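Uncharacterized protein (Streptococcus pneumoniae, PDB 3LFT) probably serves as the substrate-binding protein of an ABC transporter and binds L-tryptophan in a pocket. Local coordinates at residues D17-G22 with H237-A242; D25-E30 with K245-V250; V232-H237 with N262-G267; V7-S12 with I39-S44. One frame throughout, in Å; residues are numbered along the deposited sequence. Where two conformers were deposited one is given.

How the interactions relate
All four contacts are partly buried; interaction 3 lies nearest the chain centre and interaction 2 farthest. Interactions 1 and 2 hold the same helices, 14-29 and 236-251: the first is a backbone-to-backbone approach through two buried glycines, whereas about 11 Å away, centre to centre, the axes stand wider apart and apolar side chains give way to a salt-bridge network on the outer side. Interaction 3 takes in the start of helix 236-251 and the edge strand 262-264; like interaction 1, it reaches the tryptophan pocket. Interaction 4 is the strand pairing at the other edge of the same six-stranded sheet, dominated by backbone hydrogen bonds; through Tyr20 and Asp17 its side chains meet those of 17-22.

Interaction 1. Residues D17-G22 with H237-A242; sequences DLIYKG and HDLGVA
Gly22 and Gly240 meet with their CA atoms only 3.9 Å apart, and round this point the two helices touch backbone to backbone. Two CA-H...O contacts cross the interface in the same sense, from CA atoms of 237-242 to carbonyl oxygens of 17-22: Gly240 CA lies 3.3 Å from Ile19 O, and Val241 CA 3.3 Å from Gly22 O. No conventional hydrogen bond crosses. Side chains close the flanks. Ile19 CG2 rests against Gly240 CA at 3.9 Å, and Val241 CG2 stands 3.6 Å from Gly22 O. On the more exposed flank, Leu18 holds CG anti to its backbone N (chi1 -173°), which brings CD1 to 4.0 Å from His237 CB; the two side chains meet at about a right angle. Lys21 passes near His237, but its ammonium group is salt-bridged to Asp25, one turn further along the helix. Beyond this shell, Leu239 packs on Phe264 and Val113, and Ile19 touches the bound tryptophan. The short segments cross at -41° with their axes 6.6 Å apart, a spacing made possible by the two glycines. Cohesion here therefore rests on close van der Waals contact and weak CA-H...O interactions, with charge kept to the flank.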
loop_
_atom_site.group_PDB
_atom_site.type_symbol
_atom_site.label_atom_id
_atom_site.label_comp_id
_atom_site.label_asym_id
_atom_site.label_seq_id
_atom_site.Cartn_x
_atom_site.Cartn_y
_atom_site.Cartn_z
ATOM N N ASP A 17 0.923 5.612 8.337
ATOM C CA ASP A 17 1.060 5.946 9.753
ATOM C C ASP A 17 0.823 4.720 10.639
ATOM O O ASP A 17 1.538 4.509 11.617
ATOM C CB ASP A 17 0.073 7.042 10.149
ATOM C CG ASP A 17 0.350 8.378 9.487
ATOM O OD1 ASP A 17 1.487 8.674 9.093
ATOM O OD2 ASP A 17 -0.593 9.194 9.465
ATOM N N LEU A 18 -0.162 3.895 10.281
ATOM C CA LEU A 18 -0.467 2.684 11.042
ATOM C C LEU A 18 0.632 1.621 10.890
ATOM O O LEU A 18 0.987 0.950 11.876
ATOM C CB LEU A 18 -1.850 2.145 10.664
ATOM C CG LEU A 18 -2.397 0.972 11.471
ATOM C CD1 LEU A 18 -2.342 1.164 12.993
ATOM C CD2 LEU A 18 -3.830 0.717 11.017
ATOM N N ILE A 19 1.191 1.488 9.689
ATOM C CA ILE A 19 2.360 0.638 9.503
ATOM C C ILE A 19 3.507 1.088 10.415
ATOM O O ILE A 19 4.132 0.252 11.086
ATOM C CB ILE A 19 2.783 0.598 8.025
ATOM C CG1 ILE A 19 1.690 -0.114 7.219
ATOM C CG2 ILE A 19 4.147 -0.087 7.860
ATOM C CD1 ILE A 19 1.879 0.068 5.731
ATOM N N TYR A 20 3.776 2.393 10.471
ATOM C CA TYR A 20 4.848 2.866 11.325
ATOM C C TYR A 20 4.564 2.570 12.807
ATOM O O TYR A 20 5.476 2.183 13.550
ATOM C CB TYR A 20 5.171 4.352 11.074
ATOM C CG TYR A 20 6.339 4.867 11.899
ATOM C CD1 TYR A 20 6.217 6.031 12.661
ATOM C CD2 TYR A 20 7.544 4.171 11.934
ATOM C CE1 TYR A 20 7.298 6.500 13.416
ATOM C CE2 TYR A 20 8.612 4.627 12.700
ATOM C CZ TYR A 20 8.474 5.774 13.424
ATOM O OH TYR A 20 9.547 6.217 14.174
ATOM N N LYS A 21 3.315 2.740 13.245
ATOM C CA LYS A 21 2.928 2.376 14.607
ATOM C C LYS A 21 3.246 0.900 14.842
ATOM O O LYS A 21 3.816 0.524 15.878
ATOM C CB LYS A 21 1.439 2.671 14.839
ATOM C CG LYS A 21 0.774 1.874 15.965
ATOM C CD LYS A 21 1.067 2.440 17.345
ATOM C CE LYS A 21 0.387 1.597 18.411
ATOM N NZ LYS A 21 -0.747 0.804 17.846
ATOM N N GLY A 22 2.876 0.052 13.874
ATOM C CA GLY A 22 3.186 -1.386 13.939
ATOM C C GLY A 22 4.675 -1.673 14.038
ATOM O O GLY A 22 5.093 -2.522 14.822
ATOM N N HIS A 237 -1.589 -2.777 10.520
ATOM C CA HIS A 237 -0.809 -2.948 11.740
ATOM C C HIS A 237 0.025 -4.240 11.715
ATOM O O HIS A 237 1.192 -4.244 12.127
ATOM C CB HIS A 237 -1.700 -2.828 12.973
ATOM C CG HIS A 237 -0.955 -2.986 14.257
ATOM N ND1 HIS A 237 -0.220 -1.968 14.829
ATOM C CD2 HIS A 237 -0.804 -4.058 15.060
ATOM C CE1 HIS A 237 0.337 -2.407 15.946
ATOM N NE2 HIS A 237 0.001 -3.672 16.104
ATOM N N ASP A 238 -0.560 -5.333 11.209
ATOM C CA ASP A 238 0.197 -6.596 11.033
ATOM C C ASP A 238 1.434 -6.426 10.144
ATOM O O ASP A 238 2.497 -6.990 10.426
ATOM C CB ASP A 238 -0.696 -7.718 10.480
ATOM C CG ASP A 238 -1.686 -8.270 11.496
ATOM O OD1 ASP A 238 -1.531 -8.042 12.710
ATOM O OD2 ASP A 238 -2.628 -8.957 11.046
ATOM N N LEU A 239 1.289 -5.664 9.067
ATOM C CA LEU A 239 2.435 -5.375 8.191
ATOM C C LEU A 239 3.536 -4.679 8.951
ATOM O O LEU A 239 4.727 -5.011 8.812
ATOM C CB LEU A 239 2.032 -4.521 6.989
ATOM C CG LEU A 239 1.101 -5.187 5.969
ATOM C CD1 LEU A 239 0.559 -4.128 5.023
ATOM C CD2 LEU A 239 1.828 -6.307 5.224
ATOM N N GLY A 240 3.155 -3.710 9.777
ATOM C CA GLY A 240 4.171 -2.967 10.522
ATOM C C GLY A 240 4.843 -3.825 11.580
ATOM O O GLY A 240 6.069 -3.789 11.729
ATOM N N VAL A 241 4.068 -4.603 12.335
ATOM C CA VAL A 241 4.682 -5.479 13.347
ATOM C C VAL A 241 5.652 -6.459 12.704
ATOM O O VAL A 241 6.768 -6.664 13.198
ATOM C CB VAL A 241 3.608 -6.236 14.164
ATOM C CG1 VAL A 241 4.239 -7.248 15.126
ATOM C CG2 VAL A 241 2.766 -5.243 14.945
ATOM N N ALA A 242 5.259 -7.037 11.575
ATOM C CA ALA A 242 6.127 -7.998 10.898
ATOM C C ALA A 242 7.408 -7.324 10.415
ATOM O O ALA A 242 8.489 -7.910 10.468
ATOM C CB ALA A 242 5.385 -8.644 9.724
#

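Interaction 2. Residues D25-E30 with K245-V250; sequences DGLAEE and KMIVQV
A three-residue salt-bridge network, in which Lys245 answers both Glu29 and Glu30, closes the outer side of this helix-helix contact. The Lys245 ammonium atom NZ lies 2.7 Å from Glu30 OE2 and 3.1 Å from Glu29 OE1, and the two carboxylates are engaged differently. Glu30 offers a single oxygen, its side chain meeting the lysine at about a right angle. Over Glu29, NZ stands above the flat of the carboxylate: its distance to Glu29 CD, 3.2 Å, falls between those to the two oxygens. Glu29 reaches there with an extended chain, whereas Glu30 folds at chi2 (-56°). The lysine is straight as far as CE and turns only at its last torsion (chi4 -66°), which points NZ between the acids. With two acidic partners, the ammonium group would be expected to stay protonated.

Inward from the charges the contact is apolar. Leu27 CD2 is shared by two partners, lying 3.8 Å from Ile247 CG2 and 3.8 Å from Val248 CG2. The Leu27 and Val248 side chains run alongside one another, pointing opposite ways. The aliphatic base of Glu30 extends this patch, with its CB 3.8 Å from Val248 CG2.

Here the segment axes are 8.7 Å apart and inclined by 49°, wide enough for side chains to fill the interface. Tyr32, in the loop after helix 14-29, packs on both Leu27 and Val248, while Ile247 reaches Leu65 and Val67 of strand 65-69 and Ile87 of strand 86-89.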
loop_
_atom_site.group_PDB
_atom_site.type_symbol
_atom_site.label_atom_id
_atom_site.label_comp_id
_atom_site.label_asym_id
_atom_site.label_seq_id
_atom_site.Cartn_x
_atom_site.Cartn_y
_atom_site.Cartn_z
ATOM N N ASP A 25 5.668 -0.963 17.519
ATOM C CA ASP A 25 5.156 -1.983 18.435
ATOM C C ASP A 25 5.997 -3.241 18.319
ATOM O O ASP A 25 6.285 -3.867 19.334
ATOM C CB ASP A 25 3.698 -2.302 18.117
ATOM C CG ASP A 25 2.757 -1.154 18.445
ATOM O OD1 ASP A 25 3.139 -0.212 19.190
ATOM O OD2 ASP A 25 1.604 -1.226 17.969
ATOM N N GLY A 26 6.388 -3.619 17.098
ATOM C CA GLY A 26 7.153 -4.865 16.904
ATOM C C GLY A 26 8.546 -4.744 17.482
ATOM O O GLY A 26 9.043 -5.665 18.124
ATOM N N LEU A 27 9.187 -3.594 17.267
ATOM C CA LEU A 27 10.467 -3.296 17.930
ATOM C C LEU A 27 10.369 -3.370 19.446
ATOM O O LEU A 27 11.208 -3.980 20.100
ATOM C CB LEU A 27 10.970 -1.903 17.552
ATOM C CG LEU A 27 11.440 -1.752 16.108
ATOM C CD1 LEU A 27 11.607 -0.281 15.783
ATOM C CD2 LEU A 27 12.738 -2.508 15.915
ATOM N N ALA A 28 9.346 -2.729 20.002
ATOM C CA ALA A 28 9.192 -2.668 21.449
ATOM C C ALA A 28 8.981 -4.059 22.052
ATOM O O ALA A 28 9.517 -4.367 23.127
ATOM C CB ALA A 28 8.053 -1.740 21.802
ATOM N N GLU A 29 8.231 -4.914 21.361
ATOM C CA GLU A 29 7.969 -6.279 21.833
ATOM C C GLU A 29 9.269 -7.079 21.992
ATOM O O GLU A 29 9.370 -7.962 22.841
ATOM C CB GLU A 29 6.992 -6.968 20.866
ATOM C CG GLU A 29 6.535 -8.365 21.246
ATOM C CD GLU A 29 5.689 -9.001 20.151
ATOM O OE1 GLU A 29 5.553 -10.238 20.145
ATOM O OE2 GLU A 29 5.166 -8.270 19.283
ATOM N N GLU A 30 10.259 -6.739 21.176
ATOM C CA GLU A 30 11.566 -7.400 21.201
ATOM C C GLU A 30 12.575 -6.700 22.117
ATOM O O GLU A 30 13.735 -7.118 22.200
ATOM C CB GLU A 30 12.131 -7.513 19.774
ATOM C CG GLU A 30 11.285 -8.341 18.800
ATOM C CD GLU A 30 11.037 -9.748 19.303
ATOM O OE1 GLU A 30 11.932 -10.329 19.953
ATOM O OE2 GLU A 30 9.935 -10.264 19.045
ATOM N N LYS A 245 9.690 -6.921 13.448
ATOM C CA LYS A 245 10.389 -8.152 13.749
ATOM C C LYS A 245 11.521 -8.460 12.799
ATOM O O LYS A 245 12.559 -8.961 13.237
ATOM C CB LYS A 245 9.405 -9.302 13.855
ATOM C CG LYS A 245 8.571 -9.127 15.116
ATOM C CD LYS A 245 7.527 -10.192 15.320
ATOM C CE LYS A 245 6.754 -9.906 16.602
ATOM N NZ LYS A 245 7.595 -10.019 17.825
HETATM N N MSE A 246 11.375 -8.146 11.512
HETATM C CA MSE A 246 12.479 -8.338 10.551
HETATM C C MSE A 246 13.609 -7.348 10.804
HETATM O O MSE A 246 14.772 -7.725 10.653
HETATM C CB MSE A 246 11.988 -8.247 9.103
HETATM C CG MSE A 246 11.016 -9.375 8.776
HETATM SE SE MSE A 246 10.577 -9.450 6.902
HETATM C CE MSE A 246 12.232 -10.235 6.262
ATOM N N ILE A 247 13.295 -6.121 11.220
ATOM C CA ILE A 247 14.348 -5.180 11.580
ATOM C C ILE A 247 15.193 -5.794 12.697
ATOM O O ILE A 247 16.424 -5.734 12.643
ATOM C CB ILE A 247 13.730 -3.860 12.051
ATOM C CG1 ILE A 247 13.102 -3.119 10.866
ATOM C CG2 ILE A 247 14.780 -2.981 12.711
ATOM C CD1 ILE A 247 12.169 -1.982 11.300
ATOM N N VAL A 248 14.544 -6.370 13.707
ATOM C CA VAL A 248 15.277 -6.967 14.813
ATOM C C VAL A 248 16.124 -8.134 14.325
ATOM O O VAL A 248 17.285 -8.279 14.742
ATOM C CB VAL A 248 14.313 -7.387 15.934
ATOM C CG1 VAL A 248 15.017 -8.233 16.993
ATOM C CG2 VAL A 248 13.696 -6.133 16.564
ATOM N N GLN A 249 15.566 -8.978 13.452
ATOM C CA GLN A 249 16.342 -10.093 12.919
ATOM C C GLN A 249 17.644 -9.598 12.274
ATOM O O GLN A 249 18.707 -10.228 12.434
ATOM C CB GLN A 249 15.540 -10.834 11.858
ATOM C CG GLN A 249 14.570 -11.867 12.291
ATOM C CD GLN A 249 14.060 -12.588 11.057
ATOM O OE1 GLN A 249 14.683 -13.541 10.551
ATOM N NE2 GLN A 249 12.966 -12.094 10.522
ATOM N N VAL A 250 17.561 -8.500 11.525
ATOM C CA VAL A 250 18.718 -7.951 10.835
ATOM C C VAL A 250 19.678 -7.285 11.815
ATOM O O VAL A 250 20.889 -7.486 11.714
ATOM C CB VAL A 250 18.312 -7.055 9.630
ATOM C CG1 VAL A 250 19.555 -6.404 8.997
ATOM C CG2 VAL A 250 17.557 -7.885 8.587
#

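Interaction 3. Residues V232-H237 with N262-G267; sequences VVIDQH and NVFSTG. With TRP (tryptophan), chain C.
Ile234 comes obliquely to the Phe264 ring, its CG2 3.8 Å from Phe264 CB and close to CD1. Ile234 CD1 reaches in the other direction, to 3.6 Å from Phe264 O. Ile234 was modelled in two conformers, and these distances hold for one of them. A second flat group, the Gln236 amide, bridges protein and ligand. Its OE1 accepts the indole N-H of the bound tryptophan, NE1 to OE1 2.8 Å, in a nearly straight bond (168° at hydrogen). Its NE2 donates to Ile234 O at 2.9 Å; that acceptor lies in the amide plane, although NE2 itself stands 49° out of the carbonyl plane. A bend at chi2 (-63°) folds the Gln236 chain back to make this second bond, which fixes the rotation of the amide with OE1 presented to the indole. Asp115 and Asn196 are among the other residues that hydrogen-bond the tryptophan.

Further along, the backbones come close: Gly267 CA, at positive phi, lies 3.0 Å from Val233 O, and Val232 CG1 packs 3.8 Å from Thr266 O.

Asp235 caps helix 236-251 by accepting a hydrogen bond from Asp238 N at OD1, and Leu239 of that helix packs on both Ile234 and Phe264. Backbone bonds of Phe264 to Ser114 and His116 hold strand 262-264 beside strand 110-115, as the outermost strand of the six-stranded sheet, while Val233 pairs with Lys268 in the small mixed sheet. The two segments thus lead from one sheet to the other, consistent with connections between the lobes of a periplasmic-type binding protein.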
loop_
_atom_site.group_PDB
_atom_site.type_symbol
_atom_site.label_atom_id
_atom_site.label_comp_id
_atom_site.label_asym_id
_atom_site.label_seq_id
_atom_site.Cartn_x
_atom_site.Cartn_y
_atom_site.Cartn_z
ATOM N N VAL A 232 -10.965 -5.450 -0.444
ATOM C CA VAL A 232 -10.355 -6.610 0.226
ATOM C C VAL A 232 -8.925 -6.181 0.520
ATOM O O VAL A 232 -8.202 -5.785 -0.404
ATOM C CB VAL A 232 -10.402 -7.886 -0.625
ATOM C CG1 VAL A 232 -9.858 -9.055 0.171
ATOM C CG2 VAL A 232 -11.848 -8.154 -1.095
ATOM N N VAL A 233 -8.542 -6.229 1.797
ATOM C CA VAL A 233 -7.342 -5.524 2.248
ATOM C C VAL A 233 -6.543 -6.330 3.247
ATOM O O VAL A 233 -7.071 -7.193 3.938
ATOM C CB VAL A 233 -7.703 -4.143 2.882
ATOM C CG1 VAL A 233 -8.379 -3.246 1.836
ATOM C CG2 VAL A 233 -8.616 -4.317 4.096
ATOM N N ILE A 234 -5.260 -6.000 3.298
ATOM C CA ILE A 234 -4.358 -6.588 4.277
ATOM C C ILE A 234 -4.311 -5.711 5.513
ATOM O O ILE A 234 -4.477 -4.483 5.432
ATOM C CB ILE A 234 -2.980 -6.712 3.690
ATOM C CG1 ILE A 234 -3.038 -7.685 2.527
ATOM C CG2 ILE A 234 -1.979 -7.199 4.723
ATOM C CD1 ILE A 234 -1.980 -7.410 1.546
ATOM N N ASP A 235 -4.104 -6.335 6.671
ATOM C CA ASP A 235 -4.069 -5.603 7.941
ATOM C C ASP A 235 -2.777 -4.781 8.052
ATOM O O ASP A 235 -1.677 -5.337 8.075
ATOM C CB ASP A 235 -4.220 -6.617 9.083
ATOM C CG ASP A 235 -4.337 -5.989 10.450
ATOM O OD1 ASP A 235 -3.405 -5.293 10.889
ATOM O OD2 ASP A 235 -5.343 -6.273 11.142
ATOM N N GLN A 236 -2.939 -3.461 8.158
ATOM C CA GLN A 236 -1.795 -2.559 8.123
ATOM C C GLN A 236 -0.940 -2.667 9.363
ATOM O O GLN A 236 0.292 -2.650 9.291
ATOM C CB GLN A 236 -2.254 -1.125 7.932
ATOM C CG GLN A 236 -3.106 -0.921 6.666
ATOM C CD GLN A 236 -2.325 -1.232 5.410
ATOM O OE1 GLN A 236 -1.460 -0.438 5.020
ATOM N NE2 GLN A 236 -2.608 -2.356 4.768
ATOM N N HIS A 237 -1.589 -2.777 10.520
ATOM C CA HIS A 237 -0.809 -2.948 11.740
ATOM C C HIS A 237 0.025 -4.240 11.715
ATOM O O HIS A 237 1.192 -4.244 12.127
ATOM C CB HIS A 237 -1.700 -2.828 12.973
ATOM C CG HIS A 237 -0.955 -2.986 14.257
ATOM N ND1 HIS A 237 -0.220 -1.968 14.829
ATOM C CD2 HIS A 237 -0.804 -4.058 15.060
ATOM C CE1 HIS A 237 0.337 -2.407 15.946
ATOM N NE2 HIS A 237 0.001 -3.672 16.104
ATOM N N ASN A 262 8.802 -11.460 3.436
ATOM C CA ASN A 262 7.559 -11.861 4.068
ATOM C C ASN A 262 6.404 -11.249 3.274
ATOM O O ASN A 262 6.174 -10.046 3.340
ATOM C CB ASN A 262 7.561 -11.347 5.523
ATOM C CG ASN A 262 6.322 -11.741 6.284
ATOM O OD1 ASN A 262 5.305 -12.063 5.678
ATOM N ND2 ASN A 262 6.366 -11.658 7.621
ATOM N N VAL A 263 5.686 -12.100 2.544
ATOM C CA VAL A 263 4.572 -11.661 1.693
ATOM C C VAL A 263 3.230 -11.926 2.382
ATOM O O VAL A 263 2.943 -13.060 2.797
ATOM C CB VAL A 263 4.585 -12.369 0.304
ATOM C CG1 VAL A 263 3.446 -11.843 -0.586
ATOM C CG2 VAL A 263 5.930 -12.129 -0.393
ATOM N N PHE A 264 2.412 -10.881 2.471
ATOM C CA PHE A 264 1.002 -11.000 2.878
ATOM C C PHE A 264 0.153 -10.915 1.624
ATOM O O PHE A 264 0.359 -10.007 0.799
ATOM C CB PHE A 264 0.611 -9.838 3.799
ATOM C CG PHE A 264 1.172 -9.922 5.194
ATOM C CD1 PHE A 264 0.307 -10.054 6.280
ATOM C CD2 PHE A 264 2.541 -9.807 5.442
ATOM C CE1 PHE A 264 0.791 -10.134 7.589
ATOM C CE2 PHE A 264 3.040 -9.873 6.758
ATOM C CZ PHE A 264 2.177 -10.020 7.819
ATOM N N SER A 265 -0.795 -11.828 1.457
ATOM C CA SER A 265 -1.564 -11.812 0.216
ATOM C C SER A 265 -3.036 -12.086 0.347
ATOM O O SER A 265 -3.785 -12.039 -0.643
ATOM C CB SER A 265 -0.965 -12.782 -0.803
ATOM O OG SER A 265 -0.973 -14.116 -0.319
ATOM N N THR A 266 -3.548 -12.367 1.513
ATOM C CA THR A 266 -4.972 -12.719 1.331
ATOM C C THR A 266 -6.023 -11.714 1.747
ATOM O O THR A 266 -7.015 -11.461 1.030
ATOM C CB THR A 266 -5.288 -14.131 1.666
ATOM O OG1 THR A 266 -4.414 -14.584 2.715
ATOM C CG2 THR A 266 -4.969 -14.959 0.410
ATOM N N GLY A 267 -5.790 -11.157 2.911
ATOM C CA GLY A 267 -6.632 -10.133 3.442
ATOM C C GLY A 267 -8.045 -10.598 3.712
ATOM O O GLY A 267 -8.355 -11.795 3.701
HETATM N N TRP C . 2.261 -1.214 -0.564
HETATM C CA TRP C . 2.418 0.213 -0.974
HETATM C C TRP C . 3.650 0.374 -1.803
HETATM O O TRP C . 4.172 1.485 -1.931
HETATM C CB TRP C . 2.449 1.111 0.274
HETATM C CG TRP C . 1.169 1.005 1.065
HETATM C CD1 TRP C . 0.938 0.257 2.218
HETATM C CD2 TRP C . -0.104 1.657 0.738
HETATM N NE1 TRP C . -0.368 0.414 2.617
HETATM C CE2 TRP C . -1.035 1.210 1.779
HETATM C CE3 TRP C . -0.493 2.482 -0.291
HETATM C CZ2 TRP C . -2.341 1.662 1.723
HETATM C CZ3 TRP C . -1.816 2.913 -0.320
HETATM C CH2 TRP C . -2.714 2.504 0.686
HETATM O OXT TRP C . 4.140 -0.620 -2.358
#

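Interaction 4. Residues V7-S12 with I39-S44; sequences VLQFVS and IDFMNS
A parallel beta ladder joins the ends of strands 3-9 and 37-43, pairing Val7 with Phe41, Leu8 with Met42 and Gln9 with Asn43. The segment axes diverge by 19°. Hydrogen bonds alternate across the pair as a parallel register requires: Val7 N donates to Asp40 O at 2.8 Å, and Met42 N to Val7 O at 2.8 Å. Gln9 N then donates to Met42 O at 2.9 Å, and Ser44 N to Gln9 O at 3.0 Å.

On the face carrying Val7, Gln9 and Phe41, Val7 CG1 packs obliquely 3.8 Å from Phe41 CD1. Gln9 OE1 comes to the edge of the Phe41 ring, near its plane, 3.4 Å from CZ, with amide and ring planes 80° apart. This is the face on which the crossover helix lies: strand 3-9, helix 14-29 and strand 37-43 form a beta-alpha-beta unit, and Tyr20 of that helix stacks on Phe41. Strand 37-43 is an outermost strand of the six-stranded parallel sheet, with strand 65-69 on the other side of 3-9. On the opposite face, Leu8 CD1 reaches Met42 CB and the side chain of Ser44, next to helix 48-58.

Past the last bridge, side chains take over the holding. Gln9 NE2 donates to Val11 O at 3.0 Å, bracing the loop as it leaves the strand, and also bonds Asp17 OD1. Asn43 OD1 turns to the backbone N of Glu45. With OG set between its backbone N and carbonyl carbon (chi1 47°), Ser44 donates from OG to Phe10 O at 2.8 Å.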
loop_
_atom_site.group_PDB
_atom_site.type_symbol
_atom_site.label_atom_id
_atom_site.label_comp_id
_atom_site.label_asym_id
_atom_site.label_seq_id
_atom_site.Cartn_x
_atom_site.Cartn_y
_atom_site.Cartn_z
ATOM N N VAL A 7 14.466 5.689 9.392
ATOM C CA VAL A 7 13.164 5.324 8.798
ATOM C C VAL A 7 12.709 6.444 7.879
ATOM O O VAL A 7 12.643 7.607 8.297
ATOM C CB VAL A 7 12.103 5.092 9.877
ATOM C CG1 VAL A 7 10.727 4.806 9.267
ATOM C CG2 VAL A 7 12.500 3.956 10.810
ATOM N N LEU A 8 12.428 6.096 6.622
ATOM C CA LEU A 8 11.878 7.049 5.658
ATOM C C LEU A 8 10.466 6.607 5.326
ATOM O O LEU A 8 10.258 5.529 4.755
ATOM C CB LEU A 8 12.735 7.117 4.377
ATOM C CG LEU A 8 12.220 8.072 3.290
ATOM C CD1 LEU A 8 12.229 9.528 3.766
ATOM C CD2 LEU A 8 13.046 7.914 2.010
ATOM N N GLN A 9 9.492 7.428 5.723
ATOM C CA GLN A 9 8.113 7.204 5.328
ATOM C C GLN A 9 7.851 8.051 4.079
ATOM O O GLN A 9 8.134 9.239 4.053
ATOM C CB GLN A 9 7.183 7.574 6.472
ATOM C CG GLN A 9 5.713 7.315 6.134
ATOM C CD GLN A 9 4.820 7.495 7.341
ATOM O OE1 GLN A 9 5.177 7.143 8.468
ATOM N NE2 GLN A 9 3.628 8.042 7.095
ATOM N N PHE A 10 7.300 7.428 3.039
ATOM C CA PHE A 10 7.213 8.119 1.759
ATOM C C PHE A 10 6.331 9.364 1.845
ATOM O O PHE A 10 6.686 10.406 1.300
ATOM C CB PHE A 10 6.700 7.186 0.653
ATOM C CG PHE A 10 6.438 7.884 -0.660
ATOM C CD1 PHE A 10 7.420 8.677 -1.266
ATOM C CD2 PHE A 10 5.197 7.764 -1.280
ATOM C CE1 PHE A 10 7.169 9.316 -2.459
ATOM C CE2 PHE A 10 4.932 8.415 -2.482
ATOM C CZ PHE A 10 5.918 9.191 -3.075
ATOM N N VAL A 11 5.184 9.265 2.519
ATOM C CA VAL A 11 4.194 10.334 2.539
ATOM C C VAL A 11 3.290 10.069 3.723
ATOM O O VAL A 11 3.237 8.964 4.251
ATOM C CB VAL A 11 3.367 10.346 1.202
ATOM C CG1 VAL A 11 2.473 9.109 1.072
ATOM C CG2 VAL A 11 2.535 11.598 1.025
ATOM N N SER A 12 2.559 11.099 4.136
ATOM C CA SER A 12 1.515 10.913 5.141
ATOM C C SER A 12 0.227 10.467 4.477
ATOM O O SER A 12 -0.427 11.225 3.768
ATOM C CB SER A 12 1.278 12.202 5.930
ATOM O OG SER A 12 2.411 12.497 6.720
ATOM N N ILE A 39 15.806 5.948 16.837
ATOM C CA ILE A 39 15.137 5.998 15.539
ATOM C C ILE A 39 15.226 7.403 14.984
ATOM O O ILE A 39 14.776 8.358 15.624
ATOM C CB ILE A 39 13.651 5.568 15.625
ATOM C CG1 ILE A 39 13.536 4.167 16.238
ATOM C CG2 ILE A 39 12.984 5.643 14.241
ATOM C CD1 ILE A 39 12.084 3.673 16.456
ATOM N N ASP A 40 15.831 7.525 13.808
ATOM C CA ASP A 40 15.803 8.782 13.048
ATOM C C ASP A 40 14.719 8.674 11.975
ATOM O O ASP A 40 14.908 8.004 10.956
ATOM C CB ASP A 40 17.166 9.094 12.425
ATOM C CG ASP A 40 17.253 10.516 11.847
ATOM O OD1 ASP A 40 16.404 11.380 12.180
ATOM O OD2 ASP A 40 18.195 10.771 11.078
ATOM N N PHE A 41 13.598 9.336 12.224
ATOM C CA PHE A 41 12.424 9.276 11.365
ATOM C C PHE A 41 12.328 10.489 10.458
ATOM O O PHE A 41 12.441 11.626 10.926
ATOM C CB PHE A 41 11.152 9.184 12.216
ATOM C CG PHE A 41 9.885 9.164 11.402
ATOM C CD1 PHE A 41 9.376 7.967 10.917
ATOM C CD2 PHE A 41 9.218 10.342 11.089
ATOM C CE1 PHE A 41 8.215 7.952 10.139
ATOM C CE2 PHE A 41 8.052 10.336 10.328
ATOM C CZ PHE A 41 7.545 9.123 9.854
HETATM N N MSE A 42 12.082 10.235 9.176
HETATM C CA MSE A 42 11.878 11.299 8.205
HETATM C C MSE A 42 10.697 10.962 7.301
HETATM O O MSE A 42 10.436 9.789 7.036
HETATM C CB MSE A 42 13.130 11.487 7.340
HETATM C CG MSE A 42 14.422 11.681 8.130
HETATM SE SE MSE A 42 15.874 12.306 6.999
HETATM C CE MSE A 42 15.383 14.190 7.014
ATOM N N ASN A 43 10.006 11.993 6.822
ATOM C CA ASN A 43 8.859 11.826 5.932
ATOM C C ASN A 43 9.085 12.696 4.692
ATOM O O ASN A 43 9.243 13.913 4.783
ATOM C CB ASN A 43 7.580 12.245 6.671
ATOM C CG ASN A 43 6.320 11.896 5.911
ATOM O OD1 ASN A 43 6.265 12.024 4.696
ATOM N ND2 ASN A 43 5.289 11.459 6.640
ATOM N N SER A 44 9.164 12.052 3.533
ATOM C CA SER A 44 9.418 12.752 2.270
ATOM C C SER A 44 8.184 13.443 1.660
ATOM O O SER A 44 8.315 14.118 0.621
ATOM C CB SER A 44 10.113 11.839 1.265
ATOM O OG SER A 44 9.467 10.578 1.193
#